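Local coordinates for twin-arginine translocation pathway signal protein (Burkholderia phytofirmans, PDB 2RJO) that probably binds galactose or a related sugar between the two lobes of a periplasmic binding protein fold, at residues 5-10 with 55-60; 27-32 with 252-257; 64-69 with 266-271; 78-83 with 89-94; 248-253 with 297-302. All coordinates share one frame; numbering follows the deposited sequence.

Contact 1. Residues 5-10 with 55-60; sequences QTTLAC and RALLQK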
# COMPACT_ATOMS: atom_id res chain seq x y z
N GLN A 5 -17.54 24.91 3.53
CA GLN A 5 -17.57 23.46 3.69
C GLN A 5 -16.19 22.92 4.00
O GLN A 5 -15.18 23.52 3.63
CB GLN A 5 -18.04 22.77 2.42
CG GLN A 5 -19.14 23.44 1.66
CD GLN A 5 -19.22 22.90 0.25
OE1 GLN A 5 -19.60 21.75 0.05
NE2 GLN A 5 -18.84 23.72 -0.73
N THR A 6 -16.16 21.78 4.67
CA THR A 6 -14.90 21.14 5.00
C THR A 6 -14.36 20.57 3.69
O THR A 6 -15.13 20.08 2.87
CB THR A 6 -15.10 19.98 6.00
OG1 THR A 6 -15.43 20.51 7.29
CG2 THR A 6 -13.84 19.15 6.10
N THR A 7 -13.06 20.66 3.48
CA THR A 7 -12.47 20.12 2.27
C THR A 7 -11.87 18.75 2.56
O THR A 7 -11.29 18.53 3.62
CB THR A 7 -11.36 21.05 1.70
OG1 THR A 7 -11.94 22.30 1.31
CG2 THR A 7 -10.70 20.44 0.48
N LEU A 8 -12.05 17.81 1.64
CA LEU A 8 -11.48 16.49 1.82
C LEU A 8 -10.32 16.40 0.83
O LEU A 8 -10.49 16.74 -0.35
CB LEU A 8 -12.52 15.41 1.54
CG LEU A 8 -13.75 15.37 2.47
CD1 LEU A 8 -14.68 14.26 2.05
CD2 LEU A 8 -13.31 15.18 3.90
N ALA A 9 -9.15 15.98 1.30
CA ALA A 9 -7.99 15.86 0.42
C ALA A 9 -7.29 14.52 0.60
O ALA A 9 -7.30 13.95 1.69
CB ALA A 9 -7.02 16.99 0.67
N CYS A 10 -6.69 14.03 -0.48
CA CYS A 10 -5.97 12.77 -0.45
C CYS A 10 -4.61 12.93 -1.12
O CYS A 10 -4.52 13.31 -2.29
CB CYS A 10 -6.79 11.69 -1.16
SG CYS A 10 -6.12 10.03 -1.02
N ARG A 55 0.64 22.19 2.68
CA ARG A 55 0.70 23.49 3.35
C ARG A 55 -0.16 24.49 2.59
O ARG A 55 -0.92 25.25 3.19
CB ARG A 55 2.15 24.00 3.44
CG ARG A 55 2.90 23.50 4.68
CD ARG A 55 4.42 23.69 4.56
NE ARG A 55 5.11 23.13 5.72
CZ ARG A 55 6.40 22.81 5.75
NH1 ARG A 55 7.18 22.99 4.68
NH2 ARG A 55 6.93 22.29 6.86
N ALA A 56 -0.04 24.51 1.28
CA ALA A 56 -0.83 25.44 0.48
C ALA A 56 -2.33 25.23 0.72
O ALA A 56 -3.09 26.20 0.80
CB ALA A 56 -0.50 25.27 -1.01
N LEU A 57 -2.74 23.97 0.85
CA LEU A 57 -4.15 23.65 1.06
C LEU A 57 -4.58 24.00 2.49
O LEU A 57 -5.69 24.49 2.71
CB LEU A 57 -4.39 22.15 0.77
CG LEU A 57 -5.79 21.68 0.36
CD1 LEU A 57 -5.79 20.17 0.09
CD2 LEU A 57 -6.76 21.99 1.45
N LEU A 58 -3.71 23.74 3.46
CA LEU A 58 -4.04 24.05 4.84
C LEU A 58 -4.30 25.54 4.97
O LEU A 58 -5.13 25.97 5.76
CB LEU A 58 -2.91 23.62 5.78
CG LEU A 58 -2.71 22.11 6.01
CD1 LEU A 58 -1.49 21.90 6.89
CD2 LEU A 58 -3.94 21.51 6.68
N GLN A 59 -3.59 26.33 4.16
CA GLN A 59 -3.74 27.79 4.15
C GLN A 59 -5.03 28.29 3.51
O GLN A 59 -5.70 29.16 4.07
CB GLN A 59 -2.57 28.44 3.42
CG GLN A 59 -1.28 28.50 4.19
CD GLN A 59 -0.24 29.32 3.45
OE1 GLN A 59 -0.45 30.52 3.19
NE2 GLN A 59 0.87 28.68 3.09
N LYS A 60 -5.36 27.76 2.34
CA LYS A 60 -6.57 28.17 1.64
C LYS A 60 -7.86 27.70 2.29
O LYS A 60 -8.94 28.17 1.94
CB LYS A 60 -6.56 27.70 0.18
CG LYS A 60 -5.64 28.51 -0.72
CD LYS A 60 -5.95 30.01 -0.70
CE LYS A 60 -7.33 30.32 -1.28
NZ LYS A 60 -7.70 31.73 -0.97
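A9 and L57 make the closest approach between these two segments: the CB methyl of A9 meets CD1 of L57 at 3.5 Å, tighter than two methyl groups usually sit. The second branch of the same leucine, CD2, lies 4.3 Å from CG2 of T7, so one isobutyl group spans two strand residues. T7 and A9 are two apart on strand 7-12 and therefore send their CB atoms to the same face, toward helix 47-60. Leucine suits the helix position because its forked end can serve both partners. With CG anti to the backbone N (chi1 -155°) and CD1 continuing the extended chain (chi2 179°), that methyl is carried to A9, while CD2 branches off toward T7. Alanine suits the strand because its small side chain lets the leucine come in close, while the threonine offers its methyl. This is the layering of a Rossmann-like alpha/beta/alpha lobe: helix 47-60 covers one face of the parallel strands, and L8 and C10 on the other face pack against helix 18-34. Around the contact, L57 also touches V39 and L41 of strand 38-42 and L65 of strand 65-69, which places it over several strands at once. T7 and A9 are held by backbone hydrogen bonds to V66. Past the last turn of the helix, T61 OG1 bonds to the carbonyl oxygen of L57.

Contact 2. Residues 27-32 with 252-257; sequences AQSFAK and DPFWLG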
# COMPACT_ATOMS: atom_id res chain seq x y z
N ALA A 27 -11.39 7.61 -2.27
CA ALA A 27 -11.50 8.90 -1.57
C ALA A 27 -12.57 9.73 -2.27
O ALA A 27 -13.44 10.33 -1.64
CB ALA A 27 -10.16 9.63 -1.61
N GLN A 28 -12.46 9.77 -3.59
CA GLN A 28 -13.36 10.48 -4.47
C GLN A 28 -14.78 10.02 -4.18
O GLN A 28 -15.70 10.82 -4.04
CB GLN A 28 -12.97 10.13 -5.91
CG GLN A 28 -13.34 11.12 -6.98
CD GLN A 28 -12.82 10.67 -8.34
OE1 GLN A 28 -13.28 9.67 -8.90
NE2 GLN A 28 -11.84 11.39 -8.88
N SER A 29 -14.96 8.70 -4.08
CA SER A 29 -16.27 8.12 -3.80
C SER A 29 -16.79 8.47 -2.41
O SER A 29 -18.00 8.61 -2.23
CB SER A 29 -16.22 6.60 -3.97
OG SER A 29 -17.43 6.00 -3.55
N PHE A 30 -15.91 8.61 -1.43
CA PHE A 30 -16.38 8.96 -0.10
C PHE A 30 -16.80 10.42 -0.04
O PHE A 30 -17.81 10.75 0.57
CB PHE A 30 -15.30 8.73 0.94
CG PHE A 30 -15.68 9.25 2.29
CD1 PHE A 30 -16.63 8.58 3.06
CD2 PHE A 30 -15.17 10.45 2.76
CE1 PHE A 30 -17.08 9.11 4.27
CE2 PHE A 30 -15.61 10.99 3.97
CZ PHE A 30 -16.56 10.32 4.73
N ALA A 31 -16.01 11.30 -0.65
CA ALA A 31 -16.33 12.71 -0.65
C ALA A 31 -17.72 12.85 -1.27
O ALA A 31 -18.57 13.60 -0.78
CB ALA A 31 -15.31 13.50 -1.46
N LYS A 32 -17.93 12.09 -2.34
CA LYS A 32 -19.19 12.07 -3.07
C LYS A 32 -20.37 11.80 -2.16
O LYS A 32 -21.37 12.51 -2.18
CB LYS A 32 -19.14 10.98 -4.14
CG LYS A 32 -19.27 11.48 -5.55
CD LYS A 32 -18.10 12.36 -5.95
CE LYS A 32 -18.25 12.79 -7.42
NZ LYS A 32 -18.28 11.62 -8.33
N ASP A 252 -7.07 -3.48 -0.68
CA ASP A 252 -8.29 -2.75 -0.99
C ASP A 252 -8.01 -1.25 -0.90
O ASP A 252 -8.48 -0.56 0.01
CB ASP A 252 -9.39 -3.14 -0.01
CG ASP A 252 -10.77 -2.89 -0.57
OD1 ASP A 252 -10.87 -2.09 -1.53
OD2 ASP A 252 -11.73 -3.48 -0.05
N PRO A 253 -7.22 -0.73 -1.85
CA PRO A 253 -6.87 0.69 -1.89
C PRO A 253 -8.12 1.55 -1.97
O PRO A 253 -8.20 2.60 -1.34
CB PRO A 253 -5.97 0.79 -3.12
CG PRO A 253 -6.34 -0.42 -3.94
CD PRO A 253 -6.52 -1.48 -2.91
N PHE A 254 -9.11 1.11 -2.73
CA PHE A 254 -10.36 1.85 -2.84
C PHE A 254 -10.88 2.13 -1.42
O PHE A 254 -11.09 3.27 -1.04
CB PHE A 254 -11.39 1.04 -3.60
CG PHE A 254 -12.72 1.72 -3.74
CD1 PHE A 254 -12.99 2.52 -4.85
CD2 PHE A 254 -13.71 1.56 -2.78
CE1 PHE A 254 -14.23 3.16 -4.99
CE2 PHE A 254 -14.95 2.19 -2.90
CZ PHE A 254 -15.21 2.99 -4.02
N TRP A 255 -11.09 1.07 -0.65
CA TRP A 255 -11.56 1.19 0.72
C TRP A 255 -10.63 2.06 1.57
O TRP A 255 -11.08 2.91 2.33
CB TRP A 255 -11.68 -0.20 1.35
CG TRP A 255 -12.07 -0.14 2.79
CD1 TRP A 255 -13.31 0.09 3.29
CD2 TRP A 255 -11.20 -0.28 3.92
NE1 TRP A 255 -13.28 0.11 4.66
CE2 TRP A 255 -11.99 -0.12 5.08
CE3 TRP A 255 -9.83 -0.53 4.07
CZ2 TRP A 255 -11.46 -0.19 6.37
CZ3 TRP A 255 -9.30 -0.60 5.36
CH2 TRP A 255 -10.11 -0.43 6.48
N LEU A 256 -9.32 1.82 1.45
CA LEU A 256 -8.35 2.60 2.20
C LEU A 256 -8.52 4.08 1.94
O LEU A 256 -8.49 4.89 2.86
CB LEU A 256 -6.93 2.18 1.83
CG LEU A 256 -6.35 0.98 2.58
CD1 LEU A 256 -5.07 0.51 1.90
CD2 LEU A 256 -6.10 1.39 4.02
N GLY A 257 -8.68 4.43 0.66
CA GLY A 257 -8.84 5.83 0.27
C GLY A 257 -10.03 6.54 0.88
O GLY A 257 -9.94 7.72 1.24
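The carbonyl oxygen of G257 is pressed against A27 while N68 ND2, from strand 65-69, is hydrogen-bonded to it. CA and CB of the alanine each lie 3.4 Å from that oxygen, so A27 presents only a small apolar surface to it and the amide of N68 supplies the polar partner. With no side chain at G257 and a single methyl on A27, the two helix backbones come unusually near, their CA atoms 4.5 Å apart. Small residues at this point are what allow such an approach. One turn before G257, F254 bridges the wider gap: its CG is anti to the backbone N (chi1 179°), which swings the ring across to S29. CZ at the far end of the ring reaches S29 CB at 3.7 Å and S29 OG at 3.8 Å, an oblique meeting in which the serine gives a slim surface to a large aromatic. The helix carrying F254 and G257 opens with D252 as its N-cap. D252 OD1 accepts from W255 N over 3.3 Å, nearly straight at 167°, although the donor lies well above the carboxylate plane. P253 fits directly after the cap, since the first helical turn does not need its amide hydrogen. Helix 253-268 thus lies against helix 18-34, with A27 also touching L261 farther along it; Y38 of strand 38-42 packs on A27, and P306 and W310, from loops, cover F254 and S29.

Contact 3. Residues 64-69 with 266-271; sequences NLVLNV and QAKEKK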
# COMPACT_ATOMS: atom_id res chain seq x y z
N ASN A 64 -9.71 24.17 7.77
CA ASN A 64 -10.93 23.38 7.63
C ASN A 64 -10.71 22.29 6.58
O ASN A 64 -11.27 22.33 5.48
CB ASN A 64 -12.08 24.31 7.23
CG ASN A 64 -13.42 23.62 7.21
OD1 ASN A 64 -13.68 22.71 8.00
ND2 ASN A 64 -14.30 24.06 6.31
N LEU A 65 -9.89 21.30 6.94
CA LEU A 65 -9.54 20.23 6.02
C LEU A 65 -9.38 18.86 6.69
O LEU A 65 -8.97 18.76 7.85
CB LEU A 65 -8.24 20.61 5.30
CG LEU A 65 -7.43 19.58 4.51
CD1 LEU A 65 -8.10 19.24 3.20
CD2 LEU A 65 -6.04 20.14 4.25
N VAL A 66 -9.71 17.81 5.95
CA VAL A 66 -9.57 16.44 6.41
C VAL A 66 -8.68 15.74 5.38
O VAL A 66 -9.08 15.53 4.23
CB VAL A 66 -10.92 15.70 6.48
CG1 VAL A 66 -10.70 14.24 6.84
CG2 VAL A 66 -11.81 16.36 7.52
N LEU A 67 -7.48 15.37 5.81
CA LEU A 67 -6.51 14.74 4.93
C LEU A 67 -6.25 13.25 5.18
O LEU A 67 -6.07 12.82 6.32
CB LEU A 67 -5.19 15.49 5.05
CG LEU A 67 -4.02 14.95 4.23
CD1 LEU A 67 -4.32 15.15 2.76
CD2 LEU A 67 -2.75 15.68 4.62
N ASN A 68 -6.23 12.47 4.10
CA ASN A 68 -5.94 11.04 4.17
C ASN A 68 -4.69 10.89 3.31
O ASN A 68 -4.78 10.91 2.08
CB ASN A 68 -7.08 10.20 3.58
CG ASN A 68 -6.80 8.71 3.68
OD1 ASN A 68 -5.99 8.28 4.49
ND2 ASN A 68 -7.50 7.91 2.87
N VAL A 69 -3.54 10.75 3.95
CA VAL A 69 -2.27 10.68 3.23
C VAL A 69 -1.39 9.45 3.40
O VAL A 69 -1.27 8.88 4.48
CB VAL A 69 -1.41 11.93 3.56
CG1 VAL A 69 -1.16 11.99 5.07
CG2 VAL A 69 -0.08 11.89 2.81
N GLN A 266 -15.33 12.08 10.76
CA GLN A 266 -16.12 11.78 11.94
C GLN A 266 -15.42 12.29 13.19
O GLN A 266 -16.07 12.57 14.20
CB GLN A 266 -16.39 10.29 12.06
CG GLN A 266 -17.38 9.79 11.03
CD GLN A 266 -17.98 8.44 11.38
OE1 GLN A 266 -18.32 8.19 12.53
NE2 GLN A 266 -18.12 7.58 10.38
N ALA A 267 -14.10 12.41 13.14
CA ALA A 267 -13.37 12.91 14.30
C ALA A 267 -13.63 14.41 14.36
O ALA A 267 -13.94 14.95 15.42
CB ALA A 267 -11.88 12.65 14.15
N LYS A 268 -13.54 15.08 13.21
CA LYS A 268 -13.77 16.52 13.12
C LYS A 268 -15.18 16.90 13.54
O LYS A 268 -15.40 17.94 14.15
CB LYS A 268 -13.52 17.03 11.70
CG LYS A 268 -13.73 18.53 11.54
CD LYS A 268 -13.54 18.98 10.10
CE LYS A 268 -13.87 20.46 9.93
NZ LYS A 268 -13.03 21.35 10.78
N GLU A 269 -16.15 16.04 13.21
CA GLU A 269 -17.53 16.32 13.57
C GLU A 269 -17.83 15.87 14.98
O GLU A 269 -18.96 15.96 15.45
CB GLU A 269 -18.48 15.61 12.61
CG GLU A 269 -18.33 16.10 11.17
CD GLU A 269 -19.25 15.37 10.21
OE1 GLU A 269 -19.36 14.13 10.33
OE2 GLU A 269 -19.86 16.02 9.34
N LYS A 270 -16.79 15.40 15.66
CA LYS A 270 -16.93 14.94 17.03
C LYS A 270 -17.94 13.81 17.14
O LYS A 270 -18.61 13.67 18.16
CB LYS A 270 -17.32 16.12 17.94
CG LYS A 270 -16.36 17.31 17.81
CD LYS A 270 -16.47 18.25 18.99
CE LYS A 270 -15.56 19.46 18.84
NZ LYS A 270 -15.53 20.29 20.10
N LYS A 271 -18.03 13.00 16.08
CA LYS A 271 -18.93 11.85 16.06
C LYS A 271 -18.24 10.70 16.80
O LYS A 271 -18.89 9.77 17.27
CB LYS A 271 -19.25 11.43 14.62
CG LYS A 271 -20.14 12.42 13.88
CD LYS A 271 -20.34 12.07 12.40
CE LYS A 271 -21.19 10.82 12.20
NZ LYS A 271 -22.60 11.02 12.68
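K268 reaches from the last turn of its helix to N64, just before strand 65-69, and V66 near its start. At N64, OD1 lies 3.0 Å from the methylene CE and 3.2 Å from NZ, the two side chains crossing at about a right angle. OD1 has a definite partner in T6 OG1, which hydrogen-bonds to it. The apolar part is the lysine's aliphatic chain: CD passes 4.1 Å from V66 CG2. Lysine fits this place, for its methylenes run extended past the valine before a bend at the last torsion (chi4 59°) swings NZ aside, so that OD1 faces CE as much as NZ. Backbone bonds finish the helix. K270 takes a positive phi of 59° in a Schellman motif, with K271 N bonded to Q266 O at 2.7 Å and K270 N to A267 O at 2.9 Å; the chain thereby turns out of the helix at K270. The contact thus joins the C-terminal end of helix 253-268 to the beginning of strand 65-69, which runs parallel to both of its neighbours, strands 7-12 and 90-94, in the mixed sheet. K268 also touches Y90 of strand 90-94.

Contact 4. Residues 78-83 with 89-94; sequences RVIVEA and AYVTTI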
# COMPACT_ATOMS: atom_id res chain seq x y z
N ARG A 78 5.80 12.94 9.95
CA ARG A 78 5.83 13.82 11.11
C ARG A 78 5.57 15.27 10.74
O ARG A 78 4.75 15.93 11.37
CB ARG A 78 7.16 13.72 11.85
CG ARG A 78 7.14 14.43 13.22
CD ARG A 78 8.54 14.63 13.76
NE ARG A 78 9.36 13.44 13.63
CZ ARG A 78 9.20 12.33 14.34
NH1 ARG A 78 8.25 12.25 15.26
NH2 ARG A 78 10.02 11.29 14.14
N VAL A 79 6.26 15.77 9.73
CA VAL A 79 6.06 17.16 9.36
C VAL A 79 4.63 17.41 8.89
O VAL A 79 4.05 18.46 9.18
CB VAL A 79 7.06 17.62 8.30
CG1 VAL A 79 6.93 16.79 7.06
CG2 VAL A 79 6.86 19.07 8.00
N ILE A 80 4.05 16.45 8.17
CA ILE A 80 2.68 16.59 7.70
C ILE A 80 1.74 16.65 8.90
O ILE A 80 0.86 17.50 8.97
CB ILE A 80 2.26 15.40 6.82
CG1 ILE A 80 3.04 15.42 5.51
CG2 ILE A 80 0.75 15.42 6.57
CD1 ILE A 80 2.79 14.22 4.64
N VAL A 81 1.95 15.74 9.85
CA VAL A 81 1.12 15.69 11.04
C VAL A 81 1.27 16.97 11.88
O VAL A 81 0.30 17.44 12.46
CB VAL A 81 1.50 14.49 11.92
CG1 VAL A 81 0.80 14.59 13.26
CG2 VAL A 81 1.14 13.21 11.21
N GLU A 82 2.48 17.51 11.92
CA GLU A 82 2.74 18.73 12.68
C GLU A 82 1.99 19.88 12.03
O GLU A 82 1.37 20.68 12.72
CB GLU A 82 4.23 19.05 12.68
CG GLU A 82 5.03 18.42 13.83
CD GLU A 82 6.51 18.24 13.48
OE1 GLU A 82 7.03 18.98 12.60
OE2 GLU A 82 7.15 17.36 14.09
N ALA A 83 2.06 19.95 10.70
CA ALA A 83 1.38 21.00 9.95
C ALA A 83 -0.13 20.97 10.14
O ALA A 83 -0.78 22.00 10.30
CB ALA A 83 1.73 20.88 8.47
N ALA A 89 -6.42 21.05 11.44
CA ALA A 89 -7.02 20.10 10.51
C ALA A 89 -6.90 18.69 11.10
O ALA A 89 -6.25 18.49 12.13
CB ALA A 89 -6.30 20.17 9.18
N TYR A 90 -7.53 17.71 10.44
CA TYR A 90 -7.49 16.32 10.89
C TYR A 90 -6.83 15.46 9.83
O TYR A 90 -7.13 15.60 8.64
CB TYR A 90 -8.92 15.84 11.16
CG TYR A 90 -9.54 16.49 12.37
CD1 TYR A 90 -9.55 15.84 13.60
CD2 TYR A 90 -10.04 17.80 12.31
CE1 TYR A 90 -10.02 16.47 14.74
CE2 TYR A 90 -10.51 18.44 13.46
CZ TYR A 90 -10.50 17.76 14.67
OH TYR A 90 -10.93 18.37 15.83
N VAL A 91 -5.94 14.57 10.24
CA VAL A 91 -5.22 13.74 9.28
C VAL A 91 -5.11 12.27 9.64
O VAL A 91 -4.98 11.91 10.81
CB VAL A 91 -3.80 14.30 9.07
CG1 VAL A 91 -3.02 14.21 10.38
CG2 VAL A 91 -3.08 13.52 7.97
N THR A 92 -5.14 11.43 8.61
CA THR A 92 -5.01 9.99 8.77
C THR A 92 -3.81 9.58 7.92
O THR A 92 -3.65 10.04 6.79
CB THR A 92 -6.28 9.26 8.27
OG1 THR A 92 -7.31 9.38 9.26
CG2 THR A 92 -6.00 7.78 8.02
N THR A 93 -2.97 8.71 8.47
CA THR A 93 -1.78 8.24 7.77
C THR A 93 -1.95 6.81 7.28
O THR A 93 -2.62 6.00 7.91
CB THR A 93 -0.53 8.32 8.68
OG1 THR A 93 -0.12 9.69 8.80
CG2 THR A 93 0.61 7.53 8.10
N ILE A 94 -1.32 6.51 6.15
CA ILE A 94 -1.38 5.18 5.56
C ILE A 94 0.02 4.68 5.24
O ILE A 94 0.79 5.37 4.58
CB ILE A 94 -2.18 5.17 4.23
CG1 ILE A 94 -3.51 5.90 4.40
CG2 ILE A 94 -2.42 3.74 3.79
CD1 ILE A 94 -4.48 5.18 5.30
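V91 carries most of this contact, pointing from strand 90-94 at I80 and V81 of helix 74-87. From the backbone, its CB heads toward the helix, and there the side chain forks. CG1 stands between the backbone N and the carbonyl carbon (chi1 63°) and comes to 4.4 Å from V81 CG2. CG2, the other branch, lies 4.5 Å from I80 CG2, so the two methyls of one valine are shared between two successive helix residues. V81 CG2 has a second neighbour on the strand, T93 OG1 at 4.4 Å; that hydroxyl makes a weak hydrogen bond with Y110 OH of strand 110-115. V91 and T93 face the helix together because they are two residues apart on the strand, whereas T92 turns to the opposite face of the sheet. The axes of 78-83 and 90-94 run nearly antiparallel, at 161°, and approach to 8.8 Å. This is the return half of a beta-alpha-beta crossover: strand 65-69 leads into helix 74-87, which leads back into strand 90-94, parallel to and beside strand 65-69. I80 also packs on L67, and V91 on V69, so strand 65-69 joins the same buried layer. Beta-branched residues suit the strand, where their bulk close to the backbone gives a broad surface. Across the two segments no hydrogen bond forms, and cohesion probably rests on the hydrophobic effect and dispersion between methyl groups.

Contact 5. Residues 248-253 with 297-302; sequences SVDWDP and QDVIAR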
# COMPACT_ATOMS: atom_id res chain seq x y z
N SER A 248 -0.94 -12.57 -4.93
CA SER A 248 -0.87 -11.16 -4.55
C SER A 248 -1.65 -11.01 -3.24
O SER A 248 -2.16 -11.99 -2.69
CB SER A 248 -1.50 -10.30 -5.64
OG SER A 248 -1.39 -8.92 -5.33
N VAL A 249 -1.72 -9.79 -2.73
CA VAL A 249 -2.46 -9.54 -1.50
C VAL A 249 -3.27 -8.27 -1.70
O VAL A 249 -2.73 -7.23 -2.06
CB VAL A 249 -1.50 -9.40 -0.29
CG1 VAL A 249 -2.31 -9.24 0.99
CG2 VAL A 249 -0.61 -10.64 -0.19
N ASP A 250 -4.58 -8.36 -1.47
CA ASP A 250 -5.46 -7.22 -1.66
C ASP A 250 -5.63 -6.38 -0.40
O ASP A 250 -6.18 -6.84 0.61
CB ASP A 250 -6.81 -7.71 -2.16
CG ASP A 250 -7.64 -6.61 -2.76
OD1 ASP A 250 -7.13 -5.47 -2.89
OD2 ASP A 250 -8.81 -6.87 -3.12
N TRP A 251 -5.12 -5.14 -0.46
CA TRP A 251 -5.19 -4.19 0.65
C TRP A 251 -6.48 -3.39 0.50
O TRP A 251 -6.90 -2.69 1.41
CB TRP A 251 -4.03 -3.19 0.60
CG TRP A 251 -2.65 -3.75 0.37
CD1 TRP A 251 -1.75 -3.32 -0.57
CD2 TRP A 251 -1.96 -4.73 1.16
NE1 TRP A 251 -0.55 -3.97 -0.41
CE2 TRP A 251 -0.65 -4.83 0.65
CE3 TRP A 251 -2.31 -5.52 2.26
CZ2 TRP A 251 0.31 -5.70 1.19
CZ3 TRP A 251 -1.36 -6.39 2.80
CH2 TRP A 251 -0.07 -6.47 2.26
N ASP A 252 -7.07 -3.48 -0.68
CA ASP A 252 -8.29 -2.75 -0.99
C ASP A 252 -8.01 -1.25 -0.90
O ASP A 252 -8.48 -0.56 0.01
CB ASP A 252 -9.39 -3.14 -0.01
CG ASP A 252 -10.77 -2.89 -0.57
OD1 ASP A 252 -10.87 -2.09 -1.53
OD2 ASP A 252 -11.73 -3.48 -0.05
N PRO A 253 -7.22 -0.73 -1.85
CA PRO A 253 -6.87 0.69 -1.89
C PRO A 253 -8.12 1.55 -1.97
O PRO A 253 -8.20 2.60 -1.34
CB PRO A 253 -5.97 0.79 -3.12
CG PRO A 253 -6.34 -0.42 -3.94
CD PRO A 253 -6.52 -1.48 -2.91
N GLN A 297 -11.38 -15.01 -8.92
CA GLN A 297 -12.64 -14.57 -9.49
C GLN A 297 -13.47 -13.76 -8.48
O GLN A 297 -14.12 -12.79 -8.85
CB GLN A 297 -13.44 -15.76 -10.01
CG GLN A 297 -14.72 -15.39 -10.73
CD GLN A 297 -15.89 -15.21 -9.78
OE1 GLN A 297 -16.24 -16.12 -9.02
NE2 GLN A 297 -16.52 -14.02 -9.83
N ASP A 298 -13.43 -14.16 -7.21
CA ASP A 298 -14.18 -13.44 -6.18
C ASP A 298 -13.61 -12.06 -5.91
O ASP A 298 -14.36 -11.10 -5.69
CB ASP A 298 -14.21 -14.22 -4.87
CG ASP A 298 -15.10 -15.42 -4.95
OD1 ASP A 298 -16.25 -15.27 -5.40
OD2 ASP A 298 -14.66 -16.52 -4.56
N VAL A 299 -12.29 -11.94 -5.92
CA VAL A 299 -11.67 -10.65 -5.68
C VAL A 299 -11.96 -9.72 -6.85
O VAL A 299 -12.24 -8.54 -6.65
CB VAL A 299 -10.16 -10.77 -5.46
CG1 VAL A 299 -9.56 -9.39 -5.23
CG2 VAL A 299 -9.88 -11.67 -4.28
N ILE A 300 -11.91 -10.25 -8.07
CA ILE A 300 -12.18 -9.43 -9.25
C ILE A 300 -13.59 -8.84 -9.19
O ILE A 300 -13.78 -7.65 -9.41
CB ILE A 300 -12.02 -10.24 -10.56
CG1 ILE A 300 -10.54 -10.52 -10.83
CG2 ILE A 300 -12.63 -9.48 -11.74
CD1 ILE A 300 -10.27 -11.33 -12.08
N ALA A 301 -14.57 -9.68 -8.88
CA ALA A 301 -15.97 -9.27 -8.78
C ALA A 301 -16.18 -8.20 -7.70
O ALA A 301 -17.07 -7.35 -7.81
CB ALA A 301 -16.84 -10.47 -8.47
N ARG A 302 -15.35 -8.24 -6.67
CA ARG A 302 -15.43 -7.28 -5.57
C ARG A 302 -15.04 -5.89 -6.09
O ARG A 302 -15.68 -4.89 -5.76
CB ARG A 302 -14.47 -7.70 -4.46
CG ARG A 302 -14.69 -6.99 -3.14
CD ARG A 302 -13.64 -7.46 -2.13
NE ARG A 302 -13.58 -8.92 -2.12
CZ ARG A 302 -12.62 -9.62 -1.51
NH1 ARG A 302 -11.66 -8.98 -0.86
NH2 ARG A 302 -12.64 -10.96 -1.57
O HOH W 1 -11.86 -6.75 0.41
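D250 and R302 bring two flat groups near each other without pairing them: carboxylate oxygen OD2 lies 4.2 Å from NH1, well out of the guanidinium plane, and no N-H points at it. A third flat group, the indole of W251, has the carbonyl oxygen of V249 4.0 Å above one face, offset toward the rim, and forms edge-to-face pairs with W95 and Y121. W251 also touches the bound galactose and belongs to its pocket. The two oxygens of D250 do different work. OD1 accepts from D252 N at 3.0 Å, the donor standing above the carboxylate plane, which makes an Asx turn where strand 248-250 ends. OD2 rests 3.4 Å from V299 CG1, the aspartate and valine sliding past each other in opposite directions. Both side chains have their gamma atom (CG of D250, CG1 of V299) anti to the backbone N, which extends them across the gap. Valine gives the helix a compact branch here, and its CB, like that of D250, points to the other segment. R302 uses NH1 elsewhere: it hydrogen-bonds T289 OG1 and gives a bond of 2.6 Å to a water, which donates a weak one to D252 OD2, itself in a salt bridge with R316. A sulfate, probably from the crystallisation liquor, also lies about 3 Å from the R302 side chain. The chemistry suggests that the positive charge of R302 may modestly favour the buried carboxylate, while the Asx turn of D250 encloses W251, a residue of the sugar pocket.

Contacts 1, 3 and 4 cluster in one lobe, their centres 11 to 12 Å apart, on neighbouring strands 7-12, 65-69 and 90-94 of one sheet. Contacts 1 and 4 place helices 47-60 and 74-87 on one face; contact 3 brings helix 253-268 to the other. That helix also serves contact 2, 15 Å from contact 3, against helix 18-34. Contact 5 lies 28 to 31 Å from contacts 1, 3 and 4 but shares D252 and P253 with contact 2. Along the chain, contact 4 is nested within contact 3, and contact 2 crosses contacts 1 and 3. Late residues thus return to the N-terminal lobe, as in two-lobed periplasmic binding proteins.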